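NEQ263 (Nanoarchaeum equitans Kin4-M, PDB 5BN3) probably binds ATP as one subunit of an archaeal ATP synthase core complex, in which it pairs with the subunit NeqA. Local coordinates at residues K381-Q386 with F398-S403; I344-K349 with L373-L378; I110-I115 with R392-S397. One frame throughout, in Å; residues are numbered along the deposited sequence.

Contact 1: residues K381-Q386 with F398-S403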
loop_
_atom_site.group_PDB
_atom_site.type_symbol
_atom_site.label_atom_id
_atom_site.label_comp_id
_atom_site.label_asym_id
_atom_site.label_seq_id
_atom_site.Cartn_x
_atom_site.Cartn_y
_atom_site.Cartn_z
ATOM N N LYS B 381 -5.807 38.666 -2.679
ATOM C CA LYS B 381 -7.019 39.481 -2.771
ATOM C C LYS B 381 -7.042 40.444 -3.954
ATOM O O LYS B 381 -8.102 40.709 -4.521
ATOM C CB LYS B 381 -7.227 40.270 -1.474
ATOM C CG LYS B 381 -7.741 39.438 -0.314
ATOM C CD LYS B 381 -7.741 40.236 0.982
ATOM C CE LYS B 381 -8.375 39.440 2.113
ATOM N NZ LYS B 381 -8.156 40.080 3.439
ATOM N N GLU B 382 -5.879 40.971 -4.324
ATOM C CA GLU B 382 -5.819 42.043 -5.314
ATOM C C GLU B 382 -5.043 41.686 -6.581
ATOM O O GLU B 382 -5.247 42.294 -7.627
ATOM C CB GLU B 382 -5.236 43.313 -4.680
ATOM C CG GLU B 382 -5.933 43.734 -3.391
ATOM C CD GLU B 382 -5.556 45.137 -2.955
ATOM O OE1 GLU B 382 -4.684 45.750 -3.607
ATOM O OE2 GLU B 382 -6.136 45.630 -1.964
ATOM N N PHE B 383 -4.156 40.703 -6.486
ATOM C CA PHE B 383 -3.328 40.319 -7.624
ATOM C C PHE B 383 -3.861 39.059 -8.310
ATOM O O PHE B 383 -4.133 39.064 -9.510
ATOM C CB PHE B 383 -1.875 40.123 -7.180
ATOM C CG PHE B 383 -0.944 39.752 -8.295
ATOM C CD1 PHE B 383 -0.449 40.722 -9.152
ATOM C CD2 PHE B 383 -0.550 38.435 -8.477
ATOM C CE1 PHE B 383 0.415 40.385 -10.180
ATOM C CE2 PHE B 383 0.313 38.091 -9.504
ATOM C CZ PHE B 383 0.796 39.066 -10.356
ATOM N N ILE B 384 -4.008 37.984 -7.542
ATOM C CA ILE B 384 -4.532 36.730 -8.075
ATOM C C ILE B 384 -6.010 36.852 -8.438
ATOM O O ILE B 384 -6.411 36.502 -9.548
ATOM C CB ILE B 384 -4.336 35.565 -7.077
ATOM C CG1 ILE B 384 -2.847 35.358 -6.791
ATOM C CG2 ILE B 384 -4.948 34.286 -7.618
ATOM C CD1 ILE B 384 -2.568 34.234 -5.814
ATOM N N LYS B 385 -6.813 37.349 -7.499
ATOM C CA LYS B 385 -8.246 37.524 -7.722
ATOM C C LYS B 385 -8.474 38.486 -8.885
ATOM O O LYS B 385 -7.924 39.589 -8.912
ATOM C CB LYS B 385 -8.931 38.039 -6.450
ATOM C CG LYS B 385 -10.457 38.080 -6.526
ATOM C CD LYS B 385 -11.076 38.550 -5.209
ATOM C CE LYS B 385 -12.592 38.684 -5.309
ATOM N NZ LYS B 385 -13.289 37.372 -5.410
ATOM N N GLN B 386 -9.278 38.048 -9.848
ATOM C CA GLN B 386 -9.474 38.777 -11.096
ATOM C C GLN B 386 -10.716 38.238 -11.798
ATOM O O GLN B 386 -10.974 37.035 -11.765
ATOM C CB GLN B 386 -8.237 38.608 -11.985
ATOM C CG GLN B 386 -8.372 39.157 -13.394
ATOM C CD GLN B 386 -7.135 38.908 -14.234
ATOM O OE1 GLN B 386 -6.046 38.667 -13.706
ATOM N NE2 GLN B 386 -7.296 38.962 -15.549
ATOM N N PHE B 398 2.115 44.864 -13.027
ATOM C CA PHE B 398 3.269 45.411 -12.318
ATOM C C PHE B 398 2.841 46.498 -11.334
ATOM O O PHE B 398 3.359 46.577 -10.221
ATOM C CB PHE B 398 4.284 45.994 -13.308
ATOM C CG PHE B 398 5.006 44.961 -14.130
ATOM C CD1 PHE B 398 5.022 43.625 -13.749
ATOM C CD2 PHE B 398 5.682 45.332 -15.283
ATOM C CE1 PHE B 398 5.694 42.681 -14.510
ATOM C CE2 PHE B 398 6.354 44.394 -16.046
ATOM C CZ PHE B 398 6.361 43.068 -15.657
ATOM N N GLU B 399 1.896 47.335 -11.760
ATOM C CA GLU B 399 1.371 48.415 -10.926
ATOM C C GLU B 399 0.706 47.886 -9.659
ATOM O O GLU B 399 0.843 48.473 -8.584
ATOM C CB GLU B 399 0.365 49.261 -11.714
ATOM C CG GLU B 399 0.978 50.130 -12.800
ATOM C CD GLU B 399 -0.069 50.908 -13.573
ATOM O OE1 GLU B 399 -1.209 51.027 -13.074
ATOM O OE2 GLU B 399 0.244 51.394 -14.680
ATOM N N ILE B 400 -0.028 46.785 -9.795
ATOM C CA ILE B 400 -0.672 46.149 -8.652
ATOM C C ILE B 400 0.376 45.670 -7.647
ATOM O O ILE B 400 0.236 45.887 -6.443
ATOM C CB ILE B 400 -1.570 44.968 -9.091
ATOM C CG1 ILE B 400 -2.745 45.478 -9.932
ATOM C CG2 ILE B 400 -2.095 44.218 -7.886
ATOM C CD1 ILE B 400 -3.636 44.375 -10.481
ATOM N N ILE B 401 1.430 45.032 -8.152
ATOM C CA ILE B 401 2.531 44.567 -7.312
ATOM C C ILE B 401 3.185 45.737 -6.575
ATOM O O ILE B 401 3.448 45.650 -5.373
ATOM C CB ILE B 401 3.593 43.810 -8.142
ATOM C CG1 ILE B 401 2.998 42.521 -8.721
ATOM C CG2 ILE B 401 4.802 43.476 -7.294
ATOM C CD1 ILE B 401 3.957 41.745 -9.614
ATOM N N ASP B 402 3.436 46.829 -7.295
ATOM C CA ASP B 402 3.992 48.039 -6.695
ATOM C C ASP B 402 3.099 48.563 -5.570
ATOM O O ASP B 402 3.584 48.916 -4.497
ATOM C CB ASP B 402 4.180 49.134 -7.753
ATOM C CG ASP B 402 5.307 48.826 -8.724
ATOM O OD1 ASP B 402 6.207 48.033 -8.372
ATOM O OD2 ASP B 402 5.298 49.393 -9.836
ATOM N N SER B 403 1.796 48.604 -5.822
ATOM C CA SER B 403 0.831 49.084 -4.836
ATOM C C SER B 403 0.785 48.205 -3.583
ATOM O O SER B 403 0.740 48.713 -2.461
ATOM C CB SER B 403 -0.559 49.172 -5.470
ATOM O OG SER B 403 -1.523 49.591 -4.525
#
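Phe383, in the last turn of helix 367-384, lays its ring against Ile400 and Ile401 of helix 394-408, an interhelical contact in the helical C-terminal domain of V- and A-type ATP synthase subunits. The backbones are closest at these residues, with Phe383 CA 6.5 Å from Ile400 CA. The buried side is where the ring packs: Phe383 and Ile401 are both buried, and Phe383 CE1 lies 3.7 Å from Ile401 CG1 and 3.8 Å from Ile401 CD1, the ethyl branch meeting the ring at a slant. Ile400 instead brings its CG2 methyl to the ring edge, near the ring plane, 4.1 Å from Phe383 CD1. The anti setting of Phe383 CG relative to the backbone N (chi1 -179°) carries a ring whose CB does not itself point at the other helix toward helix 394-408, where Val120, Leu343 and Ile404 also touch it. Replacing Phe383 with an alanine is likely to cost the ethyl branch of Ile401 its aromatic partner and to open a gap between the two helices.

The other side is looser. Glu382 is partly exposed, and its side chain comes no nearer than 4.6 Å to 398-403. No hydrogen bond joins the segments, so apolar surface carries the contact, with 201 Å² buried in all. Beyond Ile384 the helix ends, and Lys385 is the first residue to leave helical angles. The backbone of Glu382 does come close: its O lies 3.7 Å from Ile400 CG2 and 3.9 Å from Ile400 CD1.

Contact 2: residues I344-K349 with L373-L378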
loop_
_atom_site.group_PDB
_atom_site.type_symbol
_atom_site.label_atom_id
_atom_site.label_comp_id
_atom_site.label_asym_id
_atom_site.label_seq_id
_atom_site.Cartn_x
_atom_site.Cartn_y
_atom_site.Cartn_z
ATOM N N ILE B 344 7.327 36.061 -6.288
ATOM C CA ILE B 344 7.441 34.675 -5.849
ATOM C C ILE B 344 8.103 34.555 -4.476
ATOM O O ILE B 344 7.588 33.874 -3.587
ATOM C CB ILE B 344 8.231 33.835 -6.875
ATOM C CG1 ILE B 344 7.439 33.705 -8.179
ATOM C CG2 ILE B 344 8.540 32.463 -6.315
ATOM C CD1 ILE B 344 6.062 33.094 -7.995
ATOM N N LYS B 345 9.237 35.226 -4.304
ATOM C CA LYS B 345 9.998 35.130 -3.059
ATOM C C LYS B 345 9.271 35.746 -1.862
ATOM O O LYS B 345 9.307 35.196 -0.763
ATOM C CB LYS B 345 11.387 35.759 -3.228
ATOM C CG LYS B 345 12.260 35.081 -4.286
ATOM C CD LYS B 345 13.360 34.230 -3.662
ATOM C CE LYS B 345 14.081 33.382 -4.708
ATOM N NZ LYS B 345 14.746 34.190 -5.767
ATOM N N SER B 346 8.611 36.880 -2.076
ATOM C CA SER B 346 7.896 37.558 -0.997
ATOM C C SER B 346 6.608 36.833 -0.608
ATOM O O SER B 346 6.239 36.804 0.565
ATOM C CB SER B 346 7.587 39.007 -1.377
ATOM O OG SER B 346 8.763 39.700 -1.754
ATOM N N TYR B 347 5.924 36.258 -1.594
ATOM C CA TYR B 347 4.709 35.488 -1.342
ATOM C C TYR B 347 5.046 34.243 -0.530
ATOM O O TYR B 347 4.341 33.901 0.419
ATOM C CB TYR B 347 4.032 35.104 -2.665
ATOM C CG TYR B 347 2.699 34.403 -2.508
ATOM C CD1 TYR B 347 1.647 35.014 -1.843
ATOM C CD2 TYR B 347 2.488 33.141 -3.045
ATOM C CE1 TYR B 347 0.428 34.382 -1.701
ATOM C CE2 TYR B 347 1.268 32.501 -2.908
ATOM C CZ TYR B 347 0.243 33.128 -2.234
ATOM O OH TYR B 347 -0.973 32.505 -2.090
ATOM N N ALA B 348 6.133 33.576 -0.904
ATOM C CA ALA B 348 6.588 32.385 -0.193
ATOM C C ALA B 348 6.935 32.696 1.259
ATOM O O ALA B 348 6.548 31.963 2.171
ATOM C CB ALA B 348 7.783 31.776 -0.901
ATOM N N LYS B 349 7.673 33.780 1.471
ATOM C CA LYS B 349 8.029 34.207 2.818
ATOM C C LYS B 349 6.773 34.600 3.593
ATOM O O LYS B 349 6.674 34.360 4.796
ATOM C CB LYS B 349 9.027 35.367 2.766
ATOM C CG LYS B 349 9.604 35.760 4.119
ATOM C CD LYS B 349 11.070 36.159 4.001
ATOM C CE LYS B 349 11.645 36.584 5.346
ATOM N NZ LYS B 349 11.505 35.528 6.388
ATOM N N LEU B 373 3.517 38.790 5.716
ATOM C CA LEU B 373 2.209 38.220 6.021
ATOM C C LEU B 373 1.087 38.991 5.329
ATOM O O LEU B 373 0.164 38.399 4.765
ATOM C CB LEU B 373 1.978 38.212 7.532
ATOM C CG LEU B 373 0.641 37.642 8.006
ATOM C CD1 LEU B 373 0.452 36.252 7.445
ATOM C CD2 LEU B 373 0.569 37.610 9.520
ATOM N N LYS B 374 1.177 40.315 5.380
ATOM C CA LYS B 374 0.192 41.179 4.742
ATOM C C LYS B 374 0.304 41.108 3.222
ATOM O O LYS B 374 -0.703 41.154 2.516
ATOM C CB LYS B 374 0.378 42.623 5.211
ATOM C CG LYS B 374 -0.685 43.584 4.711
ATOM C CD LYS B 374 -0.294 45.022 5.008
ATOM C CE LYS B 374 -1.456 45.975 4.789
ATOM N NZ LYS B 374 -1.064 47.390 5.046
ATOM N N PHE B 375 1.536 40.999 2.728
ATOM C CA PHE B 375 1.798 40.914 1.296
ATOM C C PHE B 375 1.087 39.715 0.680
ATOM O O PHE B 375 0.428 39.834 -0.351
ATOM C CB PHE B 375 3.304 40.824 1.039
ATOM C CG PHE B 375 3.671 40.721 -0.416
ATOM C CD1 PHE B 375 3.710 41.853 -1.215
ATOM C CD2 PHE B 375 3.988 39.495 -0.981
ATOM C CE1 PHE B 375 4.048 41.763 -2.556
ATOM C CE2 PHE B 375 4.327 39.399 -2.320
ATOM C CZ PHE B 375 4.359 40.535 -3.109
ATOM N N ALA B 376 1.222 38.562 1.326
ATOM C CA ALA B 376 0.593 37.338 0.849
ATOM C C ALA B 376 -0.927 37.447 0.854
ATOM O O ALA B 376 -1.596 36.907 -0.026
ATOM C CB ALA B 376 1.044 36.154 1.685
ATOM N N GLU B 377 -1.471 38.139 1.851
ATOM C CA GLU B 377 -2.912 38.352 1.935
ATOM C C GLU B 377 -3.398 39.213 0.772
ATOM O O GLU B 377 -4.416 38.912 0.147
ATOM C CB GLU B 377 -3.281 39.018 3.265
ATOM C CG GLU B 377 -4.775 39.257 3.436
ATOM C CD GLU B 377 -5.092 40.273 4.519
ATOM O OE1 GLU B 377 -4.254 40.466 5.426
ATOM O OE2 GLU B 377 -6.181 40.883 4.460
ATOM N N LEU B 378 -2.659 40.281 0.485
ATOM C CA LEU B 378 -3.025 41.215 -0.579
ATOM C C LEU B 378 -2.786 40.643 -1.978
ATOM O O LEU B 378 -3.514 40.967 -2.916
ATOM C CB LEU B 378 -2.265 42.533 -0.415
ATOM C CG LEU B 378 -2.555 43.384 0.825
ATOM C CD1 LEU B 378 -1.536 44.502 0.955
ATOM C CD2 LEU B 378 -3.951 43.961 0.751
#
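Ser346 and Tyr347 of helix 334-356 meet Phe375 and Ala376 of helix 367-384 where the two helices cross in the C-terminal helical domain. The short helical segments approach to 8.0 Å between axes and cross at -110°, a steep angle that confines the contact to a few residues. Its first shell is small and buried. The Phe375 ring packs against Ser346 CB and the backbone N of Tyr347: Phe375 CE2 lies 3.4 Å from Ser346 CB, which meets the ring obliquely, and the Tyr347 N sits at the ring edge, near the ring plane. The small serine lets the aromatic ring come this close to the main chain.

The second half of the contact pairs Tyr347 with Ala376, whose CA atoms are only 5.0 Å apart. Tyr347 CD1 is 3.7 Å from Ala376 CA and 3.8 Å from Ala376 CB, the short methyl admitting the broad ring beside the helix backbone. With CG anti to the backbone nitrogen (chi1 -175°), the tyrosine ring extends from its helix toward 373-378, although its CB does not point straight at that segment.

Further out, polar groups and neighbours hold these side chains. Tyr347 OH is hydrogen-bonded to Glu380 OE2, one turn beyond Ala376, so both the ring and its hydroxyl engage helix 367-384. Ser346 OG bonds back to the carbonyl oxygen of Ile342 within its own helix. Ile404, Leu405 and Ser408 of helix 394-408 touch Phe375, making the third helix part of its surroundings. Between the two segments themselves there is no hydrogen bond; the carbonyl oxygen of Ala376 instead lies in the plane of the tyrosine ring at its edge, 3.6 Å from Tyr347 CE1.

Contact 3: residues I110-I115 with R392-S397; sequences ILYTGI and RSIEKS
Tyr112 brings CE1 of its ring obliquely against Ile394, in the first turn of helix 394-408. Tyr112 CE1 approaches Ile394 CB to 3.6 Å and Ile394 CG1 to 3.8 Å, a meeting centred on the isoleucine's branch point. One ring face is covered from within the same segment: Ile110 CG2 sits over the ring centre, 3.5 Å above its plane. Ile394 CG1 is anti to its backbone N (chi1 -173°), which places CG2 between the backbone N and the carbonyl carbon, with Ile394 CG2 4.1 Å from Tyr112 CE1.

The polar half of the contact lies at Gly114. Arg392 N donates to Gly114 O at 2.8 Å and a fairly straight 159°, meeting a lone pair in the carbonyl plane. A CA-H...O contact runs back, with Gly114 CA 3.2 Å from Arg392 O, so the two backbones touch in both directions. At phi 85° a CB would be jammed against the preceding carbonyl oxygen, which by itself calls for glycine; it would also lie close to Arg392 N. The Arg392 side chain leads away from 110-115; its guanidinium bonds to the carbonyl oxygens of Phe383 and Lys385 and forms a salt bridge with Glu390.

Each segment is also braced by a hydroxyl of its own. Thr113 OG1 accepts from Ile115 N at 3.0 Å, while Ser393 OG accepts from Lys396 N at 3.1 Å. The result is a mixed junction, apolar at Tyr112 and polar at Gly114, between the 110-115 segment and the start of the last C-terminal helix, marked by an ST turn on one side and a serine N-cap on the other.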
loop_
_atom_site.group_PDB
_atom_site.type_symbol
_atom_site.label_atom_id
_atom_site.label_comp_id
_atom_site.label_asym_id
_atom_site.label_seq_id
_atom_site.Cartn_x
_atom_site.Cartn_y
_atom_site.Cartn_z
ATOM N N ILE B 110 6.541 35.567 -25.381
ATOM C CA ILE B 110 5.418 35.495 -24.448
ATOM C C ILE B 110 4.068 35.734 -25.128
ATOM O O ILE B 110 3.894 36.711 -25.859
ATOM C CB ILE B 110 5.582 36.512 -23.292
ATOM C CG1 ILE B 110 6.749 36.108 -22.386
ATOM C CG2 ILE B 110 4.305 36.611 -22.474
ATOM C CD1 ILE B 110 6.965 37.044 -21.207
ATOM N N LEU B 111 3.124 34.826 -24.891
ATOM C CA LEU B 111 1.727 35.040 -25.260
ATOM C C LEU B 111 0.997 35.584 -24.038
ATOM O O LEU B 111 0.743 34.848 -23.081
ATOM C CB LEU B 111 1.073 33.727 -25.702
ATOM C CG LEU B 111 1.523 33.078 -27.012
ATOM C CD1 LEU B 111 0.939 31.683 -27.145
ATOM C CD2 LEU B 111 1.099 33.927 -28.192
ATOM N N TYR B 112 0.657 36.868 -24.058
ATOM C CA TYR B 112 -0.004 37.472 -22.904
ATOM C C TYR B 112 -1.466 37.051 -22.759
ATOM O O TYR B 112 -2.268 37.189 -23.686
ATOM C CB TYR B 112 0.152 38.996 -22.918
ATOM C CG TYR B 112 1.530 39.416 -22.483
ATOM C CD1 TYR B 112 1.866 39.449 -21.141
ATOM C CD2 TYR B 112 2.503 39.751 -23.412
ATOM C CE1 TYR B 112 3.122 39.816 -20.734
ATOM C CE2 TYR B 112 3.766 40.123 -23.011
ATOM C CZ TYR B 112 4.064 40.151 -21.670
ATOM O OH TYR B 112 5.313 40.515 -21.244
ATOM N N THR B 113 -1.791 36.531 -21.582
ATOM C CA THR B 113 -3.122 36.013 -21.297
ATOM C C THR B 113 -4.017 37.091 -20.714
ATOM O O THR B 113 -5.241 36.995 -20.788
ATOM C CB THR B 113 -3.062 34.833 -20.305
ATOM O OG1 THR B 113 -2.607 35.299 -19.027
ATOM C CG2 THR B 113 -2.115 33.763 -20.814
ATOM N N GLY B 114 -3.402 38.113 -20.126
ATOM C CA GLY B 114 -4.148 39.162 -19.454
ATOM C C GLY B 114 -4.468 38.781 -18.022
ATOM O O GLY B 114 -5.138 39.524 -17.302
ATOM N N ILE B 115 -3.982 37.613 -17.617
ATOM C CA ILE B 115 -4.198 37.099 -16.270
ATOM C C ILE B 115 -2.926 37.282 -15.441
ATOM O O ILE B 115 -1.894 36.683 -15.742
ATOM C CB ILE B 115 -4.588 35.605 -16.323
ATOM C CG1 ILE B 115 -5.823 35.415 -17.214
ATOM C CG2 ILE B 115 -4.845 35.063 -14.929
ATOM C CD1 ILE B 115 -6.072 33.976 -17.628
ATOM N N ARG B 392 -5.845 42.178 -17.918
ATOM C CA ARG B 392 -4.842 43.070 -17.358
ATOM C C ARG B 392 -3.591 43.086 -18.223
ATOM O O ARG B 392 -3.015 42.037 -18.515
ATOM C CB ARG B 392 -4.486 42.653 -15.927
ATOM C CG ARG B 392 -5.667 42.637 -14.975
ATOM C CD ARG B 392 -5.200 42.560 -13.539
ATOM N NE ARG B 392 -6.313 42.466 -12.598
ATOM C CZ ARG B 392 -6.260 41.806 -11.447
ATOM N NH1 ARG B 392 -5.149 41.173 -11.097
ATOM N NH2 ARG B 392 -7.317 41.771 -10.651
ATOM N N SER B 393 -3.175 44.277 -18.643
ATOM C CA SER B 393 -1.901 44.417 -19.331
ATOM C C SER B 393 -0.797 44.083 -18.336
ATOM O O SER B 393 -1.007 44.154 -17.122
ATOM C CB SER B 393 -1.721 45.837 -19.874
ATOM O OG SER B 393 -1.548 46.773 -18.825
ATOM N N ILE B 394 0.371 43.702 -18.844
ATOM C CA ILE B 394 1.491 43.359 -17.977
ATOM C C ILE B 394 1.906 44.568 -17.134
ATOM O O ILE B 394 2.336 44.419 -15.987
ATOM C CB ILE B 394 2.681 42.794 -18.792
ATOM C CG1 ILE B 394 3.787 42.285 -17.868
ATOM C CG2 ILE B 394 3.225 43.832 -19.763
ATOM C CD1 ILE B 394 3.357 41.140 -16.984
ATOM N N GLU B 395 1.744 45.763 -17.700
ATOM C CA GLU B 395 2.035 47.001 -16.987
ATOM C C GLU B 395 1.080 47.194 -15.813
ATOM O O GLU B 395 1.487 47.635 -14.739
ATOM C CB GLU B 395 1.957 48.206 -17.931
ATOM C CG GLU B 395 3.029 48.242 -19.013
ATOM C CD GLU B 395 2.684 47.391 -20.223
ATOM O OE1 GLU B 395 1.506 47.003 -20.376
ATOM O OE2 GLU B 395 3.597 47.114 -21.029
ATOM N N LYS B 396 -0.189 46.858 -16.024
ATOM C CA LYS B 396 -1.188 46.932 -14.962
ATOM C C LYS B 396 -0.867 45.943 -13.842
ATOM O O LYS B 396 -1.020 46.256 -12.661
ATOM C CB LYS B 396 -2.591 46.670 -15.523
ATOM C CG LYS B 396 -3.697 46.663 -14.475
ATOM C CD LYS B 396 -3.754 47.985 -13.717
ATOM C CE LYS B 396 -4.793 47.953 -12.605
ATOM N NZ LYS B 396 -6.174 47.758 -13.115
ATOM N N SER B 397 -0.410 44.754 -14.221
ATOM C CA SER B 397 -0.030 43.734 -13.248
ATOM C C SER B 397 1.161 44.180 -12.398
ATOM O O SER B 397 1.210 43.908 -11.198
ATOM C CB SER B 397 0.283 42.412 -13.956
ATOM O OG SER B 397 -0.881 41.863 -14.552
#

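How the contacts relate
Contact 2 is the most buried, all four of its touching residues being enclosed, whereas contacts 1 and 3 are partly buried. Contacts 1 and 2 share helix 367-384 and both rely on apolar and aromatic packing without a hydrogen bond between their segments; contact 3 adds a backbone hydrogen bond where a loop meets a helix start. Contacts 1 and 3 share helix 394-408 and touch directly: Gln386 NE2 probably bonds to Gly114 O at 2.8 Å, and the Arg392 side chain also reaches contact 1. Contacts 2 and 3 do not touch, with centres about 20 Å apart, and contact 1 lies about 12 Å from each, centre to centre.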